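Local coordinates for beta-1,4-galactanase (Humicola insolens, PDB 1HJQ), which hydrolyses beta-1,4-galactosidic linkages in type I arabinogalactans, as a family 53 glycoside hydrolase built on a TIM barrel, at residues L76-H81 and I125-V130; N39-V44 and A72-Y77; S11-E16 and I63-R68; K5-S10 and S327-I332. All blocks are in the same frame, centred on the assembly; numbering follows the deposited sequence.

Interaction 1. Residues L76-H81 and I125-V130; sequences LYINFH and IQVDIV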
loop_
_atom_site.group_PDB
_atom_site.type_symbol
_atom_site.label_atom_id
_atom_site.label_comp_id
_atom_site.label_asym_id
_atom_site.label_seq_id
_atom_site.Cartn_x
_atom_site.Cartn_y
_atom_site.Cartn_z
ATOM N N LEU A 76 -6.565 -6.022 8.380
ATOM C CA LEU A 76 -6.891 -4.904 7.519
ATOM C C LEU A 76 -5.869 -3.763 7.535
ATOM O O LEU A 76 -5.422 -3.317 8.590
ATOM C CB LEU A 76 -8.270 -4.367 7.915
ATOM C CG LEU A 76 -8.824 -3.178 7.135
ATOM C CD1 LEU A 76 -9.017 -3.572 5.670
ATOM C CD2 LEU A 76 -10.137 -2.741 7.753
ATOM N N TYR A 77 -5.517 -3.296 6.344
ATOM C CA TYR A 77 -4.579 -2.196 6.158
ATOM C C TYR A 77 -5.317 -1.205 5.243
ATOM O O TYR A 77 -5.479 -1.445 4.035
ATOM C CB TYR A 77 -3.291 -2.744 5.515
ATOM C CG TYR A 77 -2.297 -1.746 4.922
ATOM C CD1 TYR A 77 -2.529 -0.365 4.933
ATOM C CD2 TYR A 77 -1.140 -2.207 4.287
ATOM C CE1 TYR A 77 -1.638 0.519 4.318
ATOM C CE2 TYR A 77 -0.243 -1.335 3.668
ATOM C CZ TYR A 77 -0.494 0.022 3.680
ATOM O OH TYR A 77 0.384 0.865 3.029
ATOM N N ILE A 78 -5.799 -0.117 5.842
ATOM C CA ILE A 78 -6.528 0.919 5.115
ATOM C C ILE A 78 -5.536 1.907 4.518
ATOM O O ILE A 78 -4.719 2.486 5.224
ATOM C CB ILE A 78 -7.518 1.674 6.043
ATOM C CG1 ILE A 78 -8.639 0.729 6.494
ATOM C CG2 ILE A 78 -8.104 2.888 5.316
ATOM C CD1 ILE A 78 -9.607 0.318 5.390
ATOM N N ASN A 79 -5.629 2.089 3.207
ATOM C CA ASN A 79 -4.739 2.962 2.458
ATOM C C ASN A 79 -5.466 4.194 1.921
ATOM O O ASN A 79 -6.082 4.144 0.857
ATOM C CB ASN A 79 -4.136 2.138 1.315
ATOM C CG ASN A 79 -3.461 2.979 0.249
ATOM O OD1 ASN A 79 -3.467 2.600 -0.914
ATOM N ND2 ASN A 79 -2.867 4.104 0.634
ATOM N N PHE A 80 -5.393 5.293 2.670
ATOM C CA PHE A 80 -6.025 6.556 2.288
ATOM C C PHE A 80 -5.256 7.232 1.170
ATOM O O PHE A 80 -4.048 7.398 1.279
ATOM C CB PHE A 80 -6.050 7.539 3.465
ATOM C CG PHE A 80 -7.167 7.309 4.436
ATOM C CD1 PHE A 80 -8.493 7.323 4.008
ATOM C CD2 PHE A 80 -6.899 7.089 5.782
ATOM C CE1 PHE A 80 -9.534 7.117 4.904
ATOM C CE2 PHE A 80 -7.937 6.882 6.683
ATOM C CZ PHE A 80 -9.258 6.897 6.239
ATOM N N HIS A 81 -5.947 7.626 0.106
ATOM C CA HIS A 81 -5.286 8.331 -0.982
ATOM C C HIS A 81 -5.566 9.819 -0.821
ATOM O O HIS A 81 -4.898 10.655 -1.428
ATOM C CB HIS A 81 -5.795 7.872 -2.354
ATOM C CG HIS A 81 -5.186 6.592 -2.832
ATOM N ND1 HIS A 81 -4.763 6.412 -4.132
ATOM C CD2 HIS A 81 -4.949 5.423 -2.193
ATOM C CE1 HIS A 81 -4.289 5.186 -4.273
ATOM N NE2 HIS A 81 -4.391 4.566 -3.112
ATOM N N ILE A 125 -15.508 -3.271 12.599
ATOM C CA ILE A 125 -14.371 -3.715 11.798
ATOM C C ILE A 125 -13.094 -3.193 12.450
ATOM O O ILE A 125 -13.013 -2.023 12.803
ATOM C CB ILE A 125 -14.425 -3.126 10.364
ATOM C CG1 ILE A 125 -15.745 -3.499 9.671
ATOM C CG2 ILE A 125 -13.211 -3.592 9.571
ATOM C CD1 ILE A 125 -15.882 -4.954 9.325
ATOM N N GLN A 126 -12.095 -4.047 12.612
ATOM C CA GLN A 126 -10.851 -3.590 13.205
ATOM C C GLN A 126 -9.831 -3.241 12.125
ATOM O O GLN A 126 -9.494 -4.079 11.285
ATOM C CB GLN A 126 -10.263 -4.654 14.133
ATOM C CG GLN A 126 -8.923 -4.262 14.759
ATOM C CD GLN A 126 -8.987 -2.943 15.532
ATOM O OE1 GLN A 126 -9.784 -2.789 16.467
ATOM N NE2 GLN A 126 -8.143 -1.986 15.144
ATOM N N VAL A 127 -9.359 -1.995 12.150
ATOM C CA VAL A 127 -8.356 -1.517 11.209
ATOM C C VAL A 127 -7.018 -1.724 11.907
ATOM O O VAL A 127 -6.811 -1.226 13.010
ATOM C CB VAL A 127 -8.534 -0.011 10.907
ATOM C CG1 VAL A 127 -7.523 0.431 9.867
ATOM C CG2 VAL A 127 -9.945 0.268 10.427
ATOM N N ASP A 128 -6.110 -2.452 11.268
ATOM C CA ASP A 128 -4.806 -2.735 11.856
ATOM C C ASP A 128 -3.697 -1.772 11.449
ATOM O O ASP A 128 -2.826 -1.445 12.258
ATOM C CB ASP A 128 -4.429 -4.170 11.527
ATOM C CG ASP A 128 -5.432 -5.153 12.082
ATOM O OD1 ASP A 128 -5.496 -5.269 13.323
ATOM O OD2 ASP A 128 -6.171 -5.786 11.295
ATOM N N ILE A 129 -3.727 -1.328 10.196
ATOM C CA ILE A 129 -2.751 -0.367 9.699
ATOM C C ILE A 129 -3.489 0.679 8.875
ATOM O O ILE A 129 -4.442 0.354 8.164
ATOM C CB ILE A 129 -1.702 -1.012 8.785
ATOM C CG1 ILE A 129 -0.859 -2.013 9.566
ATOM C CG2 ILE A 129 -0.805 0.063 8.200
ATOM C CD1 ILE A 129 0.152 -2.731 8.704
ATOM N N VAL A 130 -3.048 1.930 8.978
ATOM C CA VAL A 130 -3.641 3.029 8.224
ATOM C C VAL A 130 -2.527 3.910 7.681
ATOM O O VAL A 130 -1.707 4.418 8.448
ATOM C CB VAL A 130 -4.527 3.945 9.102
ATOM C CG1 VAL A 130 -5.253 4.952 8.226
ATOM C CG2 VAL A 130 -5.518 3.130 9.886
#
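Both polar backbone atoms of Leu-76 are engaged by Asp-128. Leu-76 N reaches Asp-128 OD2 at 3.0 Å in an almost straight bond (173°), using the anti lone pair of that oxygen; Asp-128 CG lies beside the aspartate's own backbone N (chi1 -60°), which swings the carboxylate onto the neighbouring strand. Leu-76 O accepts twice, from Asp-128 N at 2.9 Å and Ile-129 N at 3.1 Å. An alanine in place of Asp-128 would remove the carboxylate and would probably leave Leu-76 N without its mate at the start of the strand pairing. Two residues on, Ile-78 N donates to Ile-129 O at 2.7 Å. Tyr-77 takes Ile-129 CG2 over one ring face, offset toward the rim, 4.0 Å from the centroid, a CH-pi contact on the barrel's inner side. On the side of Leu-76 and Ile-78 the packing is apolar, against Ile-125 and Val-127 of the loop leading into strand 129-132: Leu-76 CD2 lies 3.7 Å from Ile-125 CG2, and the side chains of Ile-78 and Val-127 cross at about a right angle, with Ile-78 CG1 3.6 Å from Val-127 CG1. Phe-80 CD2 leans obliquely on Val-130 CG1 at 3.6 Å. Strands 75-80 and 129-132 run parallel in the barrel; strand 43-48 flanks the first, Phe-120 of helix 102-123 backs Ile-78, Ile-125 and Val-127, and Ala-66 of helix 59-71 packs on Leu-76.

Interaction 2. Residues N39-V44 and A72-Y77; sequences NGVNMV and AGLGLY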
loop_
_atom_site.group_PDB
_atom_site.type_symbol
_atom_site.label_atom_id
_atom_site.label_comp_id
_atom_site.label_asym_id
_atom_site.label_seq_id
_atom_site.Cartn_x
_atom_site.Cartn_y
_atom_site.Cartn_z
ATOM N N ASN A 39 -3.655 -19.307 0.882
ATOM C CA ASN A 39 -2.264 -19.254 0.457
ATOM C C ASN A 39 -1.287 -18.614 1.442
ATOM O O ASN A 39 -0.139 -18.342 1.083
ATOM C CB ASN A 39 -2.177 -18.545 -0.891
ATOM C CG ASN A 39 -2.495 -19.463 -2.049
ATOM O OD1 ASN A 39 -1.610 -20.146 -2.567
ATOM N ND2 ASN A 39 -3.766 -19.499 -2.454
ATOM N N GLY A 40 -1.736 -18.366 2.671
ATOM C CA GLY A 40 -0.860 -17.785 3.670
ATOM C C GLY A 40 -1.005 -16.294 3.925
ATOM O O GLY A 40 -0.389 -15.766 4.846
ATOM N N VAL A 41 -1.800 -15.605 3.116
ATOM C CA VAL A 41 -2.002 -14.174 3.314
ATOM C C VAL A 41 -2.669 -13.955 4.664
ATOM O O VAL A 41 -3.591 -14.682 5.014
ATOM C CB VAL A 41 -2.907 -13.582 2.207
ATOM C CG1 VAL A 41 -3.261 -12.124 2.532
ATOM C CG2 VAL A 41 -2.201 -13.675 0.856
ATOM N N ASN A 42 -2.201 -12.972 5.431
ATOM C CA ASN A 42 -2.813 -12.696 6.739
ATOM C C ASN A 42 -3.310 -11.260 6.855
ATOM O O ASN A 42 -3.683 -10.810 7.938
ATOM C CB ASN A 42 -1.845 -13.004 7.903
ATOM C CG ASN A 42 -0.592 -12.126 7.899
ATOM O OD1 ASN A 42 -0.493 -11.149 7.152
ATOM N ND2 ASN A 42 0.372 -12.473 8.755
ATOM N N MET A 43 -3.320 -10.547 5.734
ATOM C CA MET A 43 -3.769 -9.159 5.728
ATOM C C MET A 43 -3.974 -8.617 4.323
ATOM O O MET A 43 -3.223 -8.935 3.410
ATOM C CB MET A 43 -2.764 -8.268 6.466
ATOM C CG MET A 43 -3.135 -6.788 6.466
ATOM S SD MET A 43 -2.111 -5.802 7.584
ATOM C CE MET A 43 -2.704 -6.397 9.187
ATOM N N VAL A 44 -5.005 -7.800 4.157
ATOM C CA VAL A 44 -5.275 -7.200 2.865
ATOM C C VAL A 44 -5.142 -5.682 2.970
ATOM O O VAL A 44 -5.418 -5.089 4.015
ATOM C CB VAL A 44 -6.689 -7.559 2.350
ATOM C CG1 VAL A 44 -6.755 -9.033 2.010
ATOM C CG2 VAL A 44 -7.738 -7.216 3.393
ATOM N N ALA A 72 -12.712 -13.969 6.606
ATOM C CA ALA A 72 -11.697 -14.930 6.200
ATOM C C ALA A 72 -10.481 -14.851 7.119
ATOM O O ALA A 72 -9.430 -15.397 6.805
ATOM C CB ALA A 72 -11.283 -14.680 4.754
ATOM N N GLY A 73 -10.628 -14.158 8.244
ATOM C CA GLY A 73 -9.544 -14.034 9.202
ATOM C C GLY A 73 -8.357 -13.191 8.770
ATOM O O GLY A 73 -7.263 -13.305 9.333
ATOM N N LEU A 74 -8.557 -12.334 7.775
ATOM C CA LEU A 74 -7.473 -11.489 7.297
ATOM C C LEU A 74 -7.456 -10.121 7.980
ATOM O O LEU A 74 -8.501 -9.523 8.234
ATOM C CB LEU A 74 -7.594 -11.308 5.785
ATOM C CG LEU A 74 -7.726 -12.626 5.025
ATOM C CD1 LEU A 74 -8.000 -12.361 3.563
ATOM C CD2 LEU A 74 -6.457 -13.437 5.199
ATOM N N GLY A 75 -6.254 -9.636 8.281
ATOM C CA GLY A 75 -6.120 -8.335 8.906
ATOM C C GLY A 75 -6.416 -7.245 7.892
ATOM O O GLY A 75 -6.482 -7.500 6.680
ATOM N N LEU A 76 -6.565 -6.022 8.380
ATOM C CA LEU A 76 -6.891 -4.904 7.519
ATOM C C LEU A 76 -5.869 -3.763 7.535
ATOM O O LEU A 76 -5.422 -3.317 8.590
ATOM C CB LEU A 76 -8.270 -4.367 7.915
ATOM C CG LEU A 76 -8.824 -3.178 7.135
ATOM C CD1 LEU A 76 -9.017 -3.572 5.670
ATOM C CD2 LEU A 76 -10.137 -2.741 7.753
ATOM N N TYR A 77 -5.517 -3.296 6.344
ATOM C CA TYR A 77 -4.579 -2.196 6.158
ATOM C C TYR A 77 -5.317 -1.205 5.243
ATOM O O TYR A 77 -5.479 -1.445 4.035
ATOM C CB TYR A 77 -3.291 -2.744 5.515
ATOM C CG TYR A 77 -2.297 -1.746 4.922
ATOM C CD1 TYR A 77 -2.529 -0.365 4.933
ATOM C CD2 TYR A 77 -1.140 -2.207 4.287
ATOM C CE1 TYR A 77 -1.638 0.519 4.318
ATOM C CE2 TYR A 77 -0.243 -1.335 3.668
ATOM C CZ TYR A 77 -0.494 0.022 3.680
ATOM O OH TYR A 77 0.384 0.865 3.029
#
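Met-43 and Gly-75 pair across two parallel strands, with their CA atoms 4.0 Å apart. Three backbone bonds hold the register: Gly-75 N to Asn-42 O at 2.8 Å, Val-44 N to Gly-75 O at 2.9 Å, and Tyr-77 N to Val-44 O at 2.9 Å. Met-43 stretches out with chi1 178° and chi2 170°, then bends at chi3 (-70°), which brings Met-43 CE over Gly-75 CA at 3.9 Å. The lack of a side chain at Gly-75 is what lets this methyl lie against the backbone there. Met-43 SD meanwhile meets Tyr-77 CB at 3.9 Å, the two side chains crossing at about a right angle. On the opposite face of the sheet Val-44 CG1 touches Leu-74 CD1 at 3.9 Å. These strands begin and end the beta-alpha-beta unit formed by strand 43-48, helix 59-71 and strand 75-80 of the TIM barrel. Ala-69 of that helix and Leu-36 of helix 32-38 cover Val-44, and Ala-37 packs on Leu-74. Both strands are led in by glycines at positive phi: Gly-40 and Gly-73 are the C-prime residues of Schellman motifs ending the preceding helices. Further out, the Asn-42 amide turns from Gly-75 toward strand 4-8 and the residue before it: Asn-42 OD1 accepts from Lys-5 N, and Asn-42 ND2 donates to Gln-3 O.

Interaction 3. Residues S11-E16 and I63-R68; sequences SVMVEE and IQLARR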
loop_
_atom_site.group_PDB
_atom_site.type_symbol
_atom_site.label_atom_id
_atom_site.label_comp_id
_atom_site.label_asym_id
_atom_site.label_seq_id
_atom_site.Cartn_x
_atom_site.Cartn_y
_atom_site.Cartn_z
ATOM N N SER A 11 -9.425 -4.083 -6.016
ATOM C CA SER A 11 -10.219 -4.284 -7.220
ATOM C C SER A 11 -11.182 -5.469 -7.193
ATOM O O SER A 11 -12.026 -5.605 -8.084
ATOM C CB SER A 11 -9.289 -4.464 -8.405
ATOM O OG SER A 11 -8.580 -5.680 -8.267
ATOM N N VAL A 12 -11.077 -6.314 -6.176
ATOM C CA VAL A 12 -11.905 -7.510 -6.112
ATOM C C VAL A 12 -13.389 -7.388 -6.495
ATOM O O VAL A 12 -13.870 -8.178 -7.309
ATOM C CB VAL A 12 -11.796 -8.180 -4.733
ATOM C CG1 VAL A 12 -12.323 -7.253 -3.670
ATOM C CG2 VAL A 12 -12.546 -9.503 -4.736
ATOM N N MET A 13 -14.119 -6.426 -5.936
ATOM C CA MET A 13 -15.541 -6.309 -6.272
ATOM C C MET A 13 -15.792 -5.778 -7.674
ATOM O O MET A 13 -16.764 -6.159 -8.319
ATOM C CB MET A 13 -16.283 -5.442 -5.248
ATOM C CG MET A 13 -16.473 -6.129 -3.910
ATOM S SD MET A 13 -17.819 -5.421 -2.946
ATOM C CE MET A 13 -17.109 -3.835 -2.476
ATOM N N VAL A 14 -14.920 -4.894 -8.143
ATOM C CA VAL A 14 -15.061 -4.344 -9.479
ATOM C C VAL A 14 -14.916 -5.511 -10.442
ATOM O O VAL A 14 -15.619 -5.590 -11.452
ATOM C CB VAL A 14 -13.974 -3.276 -9.769
ATOM C CG1 VAL A 14 -14.016 -2.861 -11.214
ATOM C CG2 VAL A 14 -14.188 -2.066 -8.873
ATOM N N GLU A 15 -14.013 -6.429 -10.118
ATOM C CA GLU A 15 -13.806 -7.596 -10.967
ATOM C C GLU A 15 -14.987 -8.552 -10.894
ATOM O O GLU A 15 -15.422 -9.088 -11.917
ATOM C CB GLU A 15 -12.519 -8.324 -10.583
ATOM C CG GLU A 15 -11.268 -7.584 -11.011
ATOM C CD GLU A 15 -11.164 -7.457 -12.517
ATOM O OE1 GLU A 15 -12.108 -6.926 -13.140
ATOM O OE2 GLU A 15 -10.137 -7.890 -13.080
ATOM N N GLU A 16 -15.507 -8.771 -9.689
ATOM C CA GLU A 16 -16.649 -9.661 -9.540
ATOM C C GLU A 16 -17.802 -9.087 -10.357
ATOM O O GLU A 16 -18.443 -9.810 -11.120
ATOM C CB GLU A 16 -17.038 -9.816 -8.064
ATOM C CG GLU A 16 -15.992 -10.553 -7.238
ATOM C CD GLU A 16 -16.241 -10.486 -5.730
ATOM O OE1 GLU A 16 -16.667 -9.417 -5.236
ATOM O OE2 GLU A 16 -15.991 -11.499 -5.032
ATOM N N ILE A 63 -15.984 -0.831 3.251
ATOM C CA ILE A 63 -16.558 -1.488 4.412
ATOM C C ILE A 63 -17.046 -2.882 4.047
ATOM O O ILE A 63 -16.934 -3.811 4.842
ATOM C CB ILE A 63 -17.710 -0.673 5.003
ATOM C CG1 ILE A 63 -17.125 0.528 5.744
ATOM C CG2 ILE A 63 -18.561 -1.544 5.923
ATOM C CD1 ILE A 63 -18.125 1.300 6.546
ATOM N N GLN A 64 -17.582 -3.033 2.840
ATOM C CA GLN A 64 -18.055 -4.341 2.394
ATOM C C GLN A 64 -16.839 -5.260 2.283
ATOM O O GLN A 64 -16.898 -6.432 2.660
ATOM C CB GLN A 64 -18.756 -4.230 1.038
ATOM C CG GLN A 64 -20.004 -5.100 0.926
ATOM C CD GLN A 64 -20.712 -4.941 -0.410
ATOM O OE1 GLN A 64 -21.027 -3.821 -0.832
ATOM N NE2 GLN A 64 -20.970 -6.063 -1.083
ATOM N N LEU A 65 -15.734 -4.714 1.782
ATOM C CA LEU A 65 -14.499 -5.478 1.637
ATOM C C LEU A 65 -13.926 -5.893 2.981
ATOM O O LEU A 65 -13.588 -7.056 3.195
ATOM C CB LEU A 65 -13.448 -4.665 0.886
ATOM C CG LEU A 65 -13.580 -4.661 -0.633
ATOM C CD1 LEU A 65 -12.395 -3.939 -1.264
ATOM C CD2 LEU A 65 -13.634 -6.093 -1.106
ATOM N N ALA A 66 -13.810 -4.927 3.881
ATOM C CA ALA A 66 -13.275 -5.188 5.210
ATOM C C ALA A 66 -14.041 -6.326 5.873
ATOM O O ALA A 66 -13.459 -7.327 6.288
ATOM C CB ALA A 66 -13.364 -3.930 6.057
ATOM N N ARG A 67 -15.355 -6.171 5.958
ATOM C CA ARG A 67 -16.192 -7.176 6.576
ATOM C C ARG A 67 -15.863 -8.542 5.980
ATOM O O ARG A 67 -15.689 -9.519 6.706
ATOM C CB ARG A 67 -17.659 -6.812 6.367
ATOM C CG ARG A 67 -18.627 -7.545 7.265
ATOM C CD ARG A 67 -20.013 -6.950 7.127
ATOM N NE ARG A 67 -20.118 -5.637 7.762
ATOM C CZ ARG A 67 -20.938 -4.674 7.348
ATOM N NH1 ARG A 67 -21.718 -4.877 6.294
ATOM N NH2 ARG A 67 -20.988 -3.514 7.990
ATOM N N ARG A 68 -15.753 -8.608 4.660
ATOM C CA ARG A 68 -15.424 -9.869 4.000
ATOM C C ARG A 68 -14.027 -10.344 4.389
ATOM O O ARG A 68 -13.830 -11.505 4.722
ATOM C CB ARG A 68 -15.507 -9.718 2.475
ATOM C CG ARG A 68 -16.929 -9.741 1.925
ATOM C CD ARG A 68 -16.965 -9.494 0.419
ATOM N NE ARG A 68 -16.142 -10.450 -0.319
ATOM C CZ ARG A 68 -16.072 -10.506 -1.645
ATOM N NH1 ARG A 68 -16.782 -9.658 -2.380
ATOM N NH2 ARG A 68 -15.293 -11.410 -2.233
#
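Arg-68 NH2 is held by two carboxylates, Glu-16 OE2 at 2.9 Å across the contact and Glu-33 from helix 32-38. Its sister nitrogen completes an end-on, two-nitrogen grip on Glu-16: Arg-68 NH1 donates to Glu-16 OE1 at 2.9 Å with an angle of 169°, on the syn lone pair. Glu-16 OE2 is also met on its syn side, though somewhat out of the carboxylate plane. Glu-16 approaches in the guanidinium plane, at its NH1/NH2 edge, and the two flat groups are only 23° apart; two bonds to two oxygens hold both groups against turning. Two acids around one guanidinium should keep the arginine firmly charged. Glu-16 reaches out with an extended chain beyond CG, while Arg-68 bends at chi3. Beside the salt bridge Met-13 packs on both apolar and polar neighbours. Met-13 CG lies 3.9 Å from Arg-68 NH1 and 4.0 Å from Leu-65 CD2, the methionine and leucine sliding past each other in opposite directions. Met-13 SD lies 3.7 Å from Gln-64 NE2; the bend at chi3 (-71°) then brings Met-13 CE to 3.9 Å from Gln-64 CB. The axes of segments 12-16 and 63-68 stand nearly perpendicular. They come no closer than 11.6 Å, and the contact between them is made by side chains. This joins a short helix that follows the first barrel strand to helix 59-71, the connecting helix between strands 43-48 and 75-80 on the outer layer of the TIM barrel.

Interaction 4. Residues K5-S10 and S327-I332; sequences KGVDWS and SVFHRI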
loop_
_atom_site.group_PDB
_atom_site.type_symbol
_atom_site.label_atom_id
_atom_site.label_comp_id
_atom_site.label_asym_id
_atom_site.label_seq_id
_atom_site.Cartn_x
_atom_site.Cartn_y
_atom_site.Cartn_z
ATOM N N LYS A 5 1.922 -10.047 6.098
ATOM C CA LYS A 5 2.162 -10.559 4.764
ATOM C C LYS A 5 0.834 -10.685 4.046
ATOM O O LYS A 5 -0.015 -11.498 4.415
ATOM C CB LYS A 5 2.890 -11.905 4.818
ATOM C CG LYS A 5 2.262 -12.948 5.714
ATOM C CD LYS A 5 3.141 -14.191 5.750
ATOM C CE LYS A 5 2.601 -15.246 6.709
ATOM N NZ LYS A 5 3.444 -16.477 6.662
ATOM N N GLY A 6 0.649 -9.862 3.024
ATOM C CA GLY A 6 -0.598 -9.903 2.296
ATOM C C GLY A 6 -0.567 -9.227 0.943
ATOM O O GLY A 6 0.496 -8.983 0.364
ATOM N N VAL A 7 -1.756 -8.921 0.441
ATOM C CA VAL A 7 -1.887 -8.289 -0.852
ATOM C C VAL A 7 -2.866 -7.132 -0.794
ATOM O O VAL A 7 -3.619 -6.985 0.167
ATOM C CB VAL A 7 -2.426 -9.287 -1.899
ATOM C CG1 VAL A 7 -1.588 -10.562 -1.901
ATOM C CG2 VAL A 7 -3.887 -9.601 -1.609
ATOM N N ASP A 8 -2.834 -6.306 -1.832
ATOM C CA ASP A 8 -3.776 -5.211 -1.947
ATOM C C ASP A 8 -4.782 -5.830 -2.895
ATOM O O ASP A 8 -4.431 -6.185 -4.026
ATOM C CB ASP A 8 -3.139 -3.991 -2.598
ATOM C CG ASP A 8 -4.061 -2.800 -2.595
ATOM O OD1 ASP A 8 -5.225 -2.960 -3.018
ATOM O OD2 ASP A 8 -3.625 -1.710 -2.168
ATOM N N TRP A 9 -6.020 -5.982 -2.436
ATOM C CA TRP A 9 -7.060 -6.616 -3.247
ATOM C C TRP A 9 -8.243 -5.688 -3.532
ATOM O O TRP A 9 -9.350 -6.147 -3.804
ATOM C CB TRP A 9 -7.544 -7.884 -2.527
ATOM C CG TRP A 9 -8.494 -7.610 -1.395
ATOM C CD1 TRP A 9 -8.471 -6.542 -0.540
ATOM C CD2 TRP A 9 -9.625 -8.404 -1.013
ATOM N NE1 TRP A 9 -9.520 -6.617 0.342
ATOM C CE2 TRP A 9 -10.246 -7.750 0.077
ATOM C CE3 TRP A 9 -10.178 -9.604 -1.485
ATOM C CZ2 TRP A 9 -11.394 -8.256 0.705
ATOM C CZ3 TRP A 9 -11.319 -10.110 -0.862
ATOM C CH2 TRP A 9 -11.913 -9.435 0.222
ATOM N N SER A 10 -7.996 -4.386 -3.499
ATOM C CA SER A 10 -9.042 -3.388 -3.709
ATOM C C SER A 10 -9.967 -3.598 -4.910
ATOM O O SER A 10 -11.161 -3.335 -4.828
ATOM C CB SER A 10 -8.405 -1.992 -3.781
ATOM O OG SER A 10 -7.627 -1.725 -2.618
ATOM N N SER A 327 1.084 -19.092 -3.194
ATOM C CA SER A 327 1.332 -19.758 -1.920
ATOM C C SER A 327 2.683 -19.420 -1.313
ATOM O O SER A 327 3.108 -20.057 -0.347
ATOM C CB SER A 327 1.218 -21.272 -2.079
ATOM O OG SER A 327 2.293 -21.779 -2.842
ATOM N N VAL A 328 3.365 -18.432 -1.879
ATOM C CA VAL A 328 4.655 -18.009 -1.347
ATOM C C VAL A 328 4.409 -17.330 0.008
ATOM O O VAL A 328 5.313 -17.202 0.834
ATOM C CB VAL A 328 5.373 -17.007 -2.303
ATOM C CG1 VAL A 328 4.563 -15.728 -2.447
ATOM C CG2 VAL A 328 6.753 -16.688 -1.774
ATOM N N PHE A 329 3.172 -16.908 0.237
ATOM C CA PHE A 329 2.827 -16.249 1.481
ATOM C C PHE A 329 2.937 -17.178 2.684
ATOM O O PHE A 329 2.889 -16.727 3.832
ATOM C CB PHE A 329 1.434 -15.637 1.370
ATOM C CG PHE A 329 1.399 -14.401 0.517
ATOM C CD1 PHE A 329 1.992 -13.224 0.960
ATOM C CD2 PHE A 329 0.818 -14.420 -0.746
ATOM C CE1 PHE A 329 2.010 -12.084 0.158
ATOM C CE2 PHE A 329 0.832 -13.289 -1.552
ATOM C CZ PHE A 329 1.432 -12.115 -1.099
ATOM N N HIS A 330 3.089 -18.474 2.417
ATOM C CA HIS A 330 3.262 -19.455 3.485
ATOM C C HIS A 330 4.728 -19.398 3.926
ATOM O O HIS A 330 5.025 -19.341 5.115
ATOM C CB HIS A 330 2.954 -20.882 3.000
ATOM C CG HIS A 330 1.492 -21.187 2.863
ATOM N ND1 HIS A 330 0.583 -20.958 3.872
ATOM C CD2 HIS A 330 0.791 -21.748 1.849
ATOM C CE1 HIS A 330 -0.614 -21.362 3.487
ATOM N NE2 HIS A 330 -0.515 -21.846 2.261
ATOM N N ARG A 331 5.633 -19.404 2.950
ATOM C CA ARG A 331 7.073 -19.373 3.204
ATOM C C ARG A 331 7.654 -18.106 3.824
ATOM O O ARG A 331 8.785 -18.121 4.304
ATOM C CB ARG A 331 7.840 -19.670 1.911
ATOM C CG ARG A 331 7.946 -21.152 1.579
ATOM C CD ARG A 331 8.918 -21.420 0.428
ATOM N NE ARG A 331 8.376 -21.025 -0.868
ATOM C CZ ARG A 331 7.183 -21.404 -1.317
ATOM N NH1 ARG A 331 6.408 -22.187 -0.572
ATOM N NH2 ARG A 331 6.768 -21.013 -2.515
ATOM N N ILE A 332 6.906 -17.011 3.818
ATOM C CA ILE A 332 7.428 -15.773 4.384
ATOM C C ILE A 332 6.705 -15.366 5.659
ATOM O O ILE A 332 7.204 -14.530 6.414
ATOM C CB ILE A 332 7.342 -14.611 3.368
ATOM C CG1 ILE A 332 5.877 -14.234 3.124
ATOM C CG2 ILE A 332 8.017 -15.019 2.067
ATOM C CD1 ILE A 332 5.679 -12.988 2.302
#
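One hydrogen bond, from Lys-5 NZ to Phe-329 O at 2.9 Å, is the polar part of this contact; the amine lies in the carbonyl plane with a C=O...N angle of 159°. The lysine leaves its backbone with CG between N and the carbonyl carbon (chi1 52°), then runs fully extended to the last turn of the chain. Among aliphatic contacts, its stem lies along Ile-332, with Lys-5 CD 3.8 Å from Ile-332 CG1 and Lys-5 CB 3.9 Å from Ile-332 CD1. Aromatic packing comes from the Phe-329 ring: Phe-329 CZ meets Val-7 CG1 at 3.5 Å, the side chains crossing at about a right angle, and Phe-329 CE1 is 3.5 Å from Gly-6 O. Val-41 and Tyr-295 also touch this ring. A methionine in place of Lys-5 has no amine and would probably leave Phe-329 O without this donor. A cationic amine beside a carbonyl of the short, weakly bonded helical turn 328-331, near the C-terminal residue, is likely to be drawn there by charge as well as by hydrogen bonding, fastening the chain's tail to its first strand.

From the N terminus, strand 4-8 opens interaction 4, which closes only at the last residues, so its loop encloses all the others. Residues 11-16 open interaction 3 and 39-44 open interaction 2 before either closes; interaction 3 closes at 63-68 and interaction 2 at 72-77, so the two cross. Interaction 1 opens on the strand where interaction 2 ends, sharing Leu-76 and Tyr-77, and closes at 125-130, in series after interaction 3. Interactions 2 and 1 stitch strands 43-48, 75-80 and 129-132 side by side; interaction 3 ties the short helix after the first strand to a helix of the outer layer, and interaction 4 secures the C-terminal tail to the first strand, beside Asn-39 and Gly-40.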